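Side-chain contact in repressor protein C2 (Enterobacteria phage P22, PDB 2R1J), which binds the phage operators OR and OL through a helix-turn-helix domain, blocking transcription of lytic genes and so maintaining lysogeny: residues S36-R40 and S41-P45. Sequence-based numbering, arbitrary orientation.
Sequences SQWER and SETEP. With nucleotides of chain B; nucleotides of chain A.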
loop_
_atom_site.group_PDB
_atom_site.type_symbol
_atom_site.label_atom_id
_atom_site.label_comp_id
_atom_site.label_asym_id
_atom_site.label_seq_id
_atom_site.Cartn_x
_atom_site.Cartn_y
_atom_site.Cartn_z
ATOM N N SER C 36 13.234 -1.736 10.286
ATOM C CA SER C 36 13.334 -1.184 11.638
ATOM C C SER C 36 12.452 0.038 11.809
ATOM O O SER C 36 11.778 0.207 12.823
ATOM C CB SER C 36 14.791 -0.839 11.963
ATOM O OG SER C 36 14.879 -0.105 13.167
ATOM N N GLN C 37 12.415 0.881 10.776
ATOM C CA GLN C 37 11.596 2.079 10.842
ATOM C C GLN C 37 10.103 1.734 10.858
ATOM O O GLN C 37 9.350 2.351 11.593
ATOM C CB GLN C 37 11.956 3.002 9.671
ATOM C CG GLN C 37 13.357 3.530 9.717
ATOM C CD GLN C 37 13.799 4.131 8.382
ATOM O OE1 GLN C 37 13.293 3.751 7.319
ATOM N NE2 GLN C 37 14.761 5.047 8.435
ATOM N N TRP C 38 9.673 0.763 10.056
ATOM C CA TRP C 38 8.274 0.372 10.045
ATOM C C TRP C 38 7.885 -0.245 11.388
ATOM O O TRP C 38 6.809 0.045 11.922
ATOM C CB TRP C 38 7.975 -0.662 8.964
ATOM C CG TRP C 38 8.266 -0.166 7.582
ATOM C CD1 TRP C 38 8.405 1.145 7.188
ATOM C CD2 TRP C 38 8.472 -0.964 6.428
ATOM N NE1 TRP C 38 8.705 1.201 5.838
ATOM C CE2 TRP C 38 8.751 -0.080 5.345
ATOM C CE3 TRP C 38 8.454 -2.340 6.193
ATOM C CZ2 TRP C 38 9.015 -0.539 4.051
ATOM C CZ3 TRP C 38 8.720 -2.807 4.905
ATOM C CH2 TRP C 38 8.997 -1.908 3.843
ATOM N N GLU C 39 8.762 -1.082 11.937
ATOM C CA GLU C 39 8.415 -1.755 13.202
ATOM C C GLU C 39 8.274 -0.799 14.372
ATOM O O GLU C 39 7.438 -1.024 15.252
ATOM C CB GLU C 39 9.439 -2.857 13.545
ATOM C CG GLU C 39 9.511 -3.901 12.466
ATOM C CD GLU C 39 10.266 -5.166 12.857
ATOM O OE1 GLU C 39 11.129 -5.097 13.744
ATOM O OE2 GLU C 39 9.994 -6.202 12.230
ATOM N N ARG C 40 9.079 0.255 14.378
ATOM C CA ARG C 40 9.052 1.245 15.444
ATOM C C ARG C 40 8.087 2.394 15.139
ATOM O O ARG C 40 7.998 3.373 15.886
ATOM C CB ARG C 40 10.455 1.786 15.688
ATOM C CG ARG C 40 11.411 0.765 16.318
ATOM C CD ARG C 40 12.791 1.325 16.498
ATOM N NE ARG C 40 13.432 1.517 15.209
ATOM C CZ ARG C 40 13.482 2.680 14.565
ATOM N NH1 ARG C 40 12.943 3.763 15.112
ATOM N NH2 ARG C 40 14.032 2.741 13.362
ATOM N N SER C 41 7.366 2.259 14.041
ATOM C CA SER C 41 6.398 3.281 13.639
ATOM C C SER C 41 7.040 4.647 13.317
ATOM O O SER C 41 6.381 5.697 13.423
ATOM C CB SER C 41 5.324 3.426 14.722
ATOM O OG SER C 41 4.496 2.270 14.745
ATOM N N GLU C 42 8.306 4.625 12.912
ATOM C CA GLU C 42 9.051 5.843 12.522
ATOM C C GLU C 42 8.502 6.296 11.142
ATOM O O GLU C 42 8.498 7.491 10.816
ATOM C CB GLU C 42 10.552 5.539 12.423
ATOM C CG GLU C 42 11.446 6.758 12.128
ATOM C CD GLU C 42 12.947 6.428 12.073
ATOM O OE1 GLU C 42 13.654 7.081 11.279
ATOM O OE2 GLU C 42 13.440 5.541 12.830
ATOM N N THR C 43 8.063 5.324 10.349
ATOM C CA THR C 43 7.461 5.554 9.031
ATOM C C THR C 43 6.518 4.379 8.764
ATOM O O THR C 43 6.449 3.438 9.564
ATOM C CB THR C 43 8.519 5.531 7.913
ATOM O OG1 THR C 43 9.207 4.267 7.934
ATOM C CG2 THR C 43 9.526 6.665 8.098
ATOM N N GLU C 44 5.776 4.446 7.665
ATOM C CA GLU C 44 4.879 3.367 7.237
ATOM C C GLU C 44 5.299 3.004 5.813
ATOM O O GLU C 44 5.783 3.856 5.053
ATOM C CB GLU C 44 3.425 3.807 7.230
ATOM C CG GLU C 44 2.848 3.882 8.622
ATOM C CD GLU C 44 1.368 4.226 8.666
ATOM O OE1 GLU C 44 0.677 4.207 7.620
ATOM O OE2 GLU C 44 0.884 4.509 9.781
ATOM N N PRO C 45 5.132 1.734 5.429
ATOM C CA PRO C 45 5.526 1.339 4.080
ATOM C C PRO C 45 4.676 1.999 2.995
ATOM O O PRO C 45 3.476 2.220 3.189
ATOM C CB PRO C 45 5.341 -0.179 4.084
ATOM C CG PRO C 45 4.271 -0.402 5.128
ATOM C CD PRO C 45 4.554 0.610 6.196
ATOM P P DT B 4 15.047 -2.013 16.505
ATOM O OP1 DT B 4 14.025 -2.082 17.574
ATOM O OP2 DT B 4 14.600 -2.136 15.085
ATOM O "O5'" DT B 4 15.848 -0.660 16.728
ATOM C "C5'" DT B 4 16.541 -0.455 17.962
ATOM C "C4'" DT B 4 17.336 0.829 17.939
ATOM O "O4'" DT B 4 18.459 0.718 17.042
ATOM C "C3'" DT B 4 16.587 2.098 17.535
ATOM O "O3'" DT B 4 17.000 3.119 18.441
ATOM C "C2'" DT B 4 17.097 2.380 16.129
ATOM C "C1'" DT B 4 18.522 1.870 16.202
ATOM N N1 DT B 4 19.144 1.439 14.939
ATOM C C2 DT B 4 20.393 1.946 14.609
ATOM O O2 DT B 4 20.947 2.834 15.232
ATOM N N3 DT B 4 20.969 1.374 13.508
ATOM C C4 DT B 4 20.430 0.392 12.706
ATOM O O4 DT B 4 21.087 -0.065 11.785
ATOM C C5 DT B 4 19.094 -0.035 13.053
ATOM C C7 DT B 4 18.414 -1.051 12.196
ATOM C C6 DT B 4 18.518 0.506 14.140
ATOM P P DT A 12 5.182 7.638 5.707
ATOM O OP1 DT A 12 3.974 6.969 5.186
ATOM O OP2 DT A 12 5.556 7.497 7.127
ATOM O "O5'" DT A 12 6.432 7.292 4.801
ATOM C "C5'" DT A 12 6.263 7.192 3.391
ATOM C "C4'" DT A 12 7.566 6.853 2.718
ATOM O "O4'" DT A 12 8.507 7.956 2.865
ATOM C "C3'" DT A 12 8.264 5.612 3.287
ATOM O "O3'" DT A 12 8.414 4.662 2.227
ATOM C "C2'" DT A 12 9.583 6.145 3.828
ATOM C "C1'" DT A 12 9.804 7.432 3.044
ATOM N N1 DT A 12 10.606 8.466 3.729
ATOM C C2 DT A 12 11.676 8.994 3.047
ATOM O O2 DT A 12 12.028 8.611 1.950
ATOM N N3 DT A 12 12.327 10.003 3.699
ATOM C C4 DT A 12 12.033 10.536 4.905
ATOM O O4 DT A 12 12.673 11.519 5.311
ATOM C C5 DT A 12 10.940 9.905 5.609
ATOM C C7 DT A 12 10.604 10.364 6.991
ATOM C C6 DT A 12 10.275 8.914 4.992
ATOM P P DC A 13 9.017 3.190 2.512
ATOM O OP1 DC A 13 8.125 2.179 1.945
ATOM O OP2 DC A 13 9.556 3.040 3.882
ATOM O "O5'" DC A 13 10.262 3.205 1.541
ATOM C "C5'" DC A 13 11.554 2.833 1.990
ATOM C "C4'" DC A 13 12.588 3.673 1.278
ATOM O "O4'" DC A 13 12.481 5.029 1.800
ATOM C "C3'" DC A 13 14.008 3.223 1.619
ATOM O "O3'" DC A 13 14.574 2.383 0.642
ATOM C "C2'" DC A 13 14.804 4.508 1.766
ATOM C "C1'" DC A 13 13.775 5.628 1.865
ATOM N N1 DC A 13 13.909 6.319 3.167
ATOM C C2 DC A 13 14.842 7.356 3.273
ATOM O O2 DC A 13 15.566 7.578 2.315
ATOM N N3 DC A 13 14.943 8.054 4.422
ATOM C C4 DC A 13 14.185 7.734 5.472
ATOM N N4 DC A 13 14.293 8.484 6.583
ATOM C C5 DC A 13 13.265 6.640 5.421
ATOM C C6 DC A 13 13.149 5.974 4.252
HETATM O O HOH W 1 11.021 4.048 5.940
HETATM O O HOH W 2 16.512 6.513 10.743
HETATM O O HOH W 3 4.942 1.362 10.593
HETATM O O HOH W 4 5.193 0.359 16.421
#
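Gln37 and Trp38, in the last turn of the recognition helix (32-39) of the helix-turn-helix domain, accept the two backbone bonds of a Schellman motif, from Glu42 and Ser41 respectively; positive phi at Ser41 completes the evidence for it. Earlier in this turn, Ser36 OG has its three bonds placed by chi1 (170°), which sets it anti to the backbone N: it donates to DT4 OP2 of chain B (2.8 Å) and accepts from Arg40 NE and NH2, both lying with it in one guanidinium plane. Gln37 contributes at two levels. Glu42 N donates to Gln37 O (2.8 Å), in its carbonyl plane, as the Schellman bond that spans more residues; the other runs from Ser41 N to Trp38 O (3.1 Å). The Gln37 side-chain amide reaches into the major groove, where NE2 bonds a thymine O4 and OE1 accepts from a water that joins Gln37 and Thr43 OG1 to one phosphate oxygen, OP2 of DC13 of chain A. Pro45 CB sits over the six-membered ring of Trp38, 3.8 Å from its centroid and 17° off the normal, a CH-pi contact, while at the ring edge Trp38 NE1 donates to DC13 OP2 of chain A (2.8 Å). Beyond it, Glu39 turns away from the loop to salt bridges with Arg11 and Arg14 of helix 6-17. Arg40 follows the helix: with chi3 at -69° its chain bends back, bringing the guanidinium alongside the Glu42 side chain. Since the cation is held between Ser36 and Glu42, its rotation is probably fixed beside the sugar of DT4 of chain B, whose C2' lies over one face. The salt bridge is end-on: Arg40 NH1 and NH2 each stand 2.9 Å from Glu42 OE2, NH1 on its anti lone pair and NH2 on the same side but tilted out of the carboxylate plane.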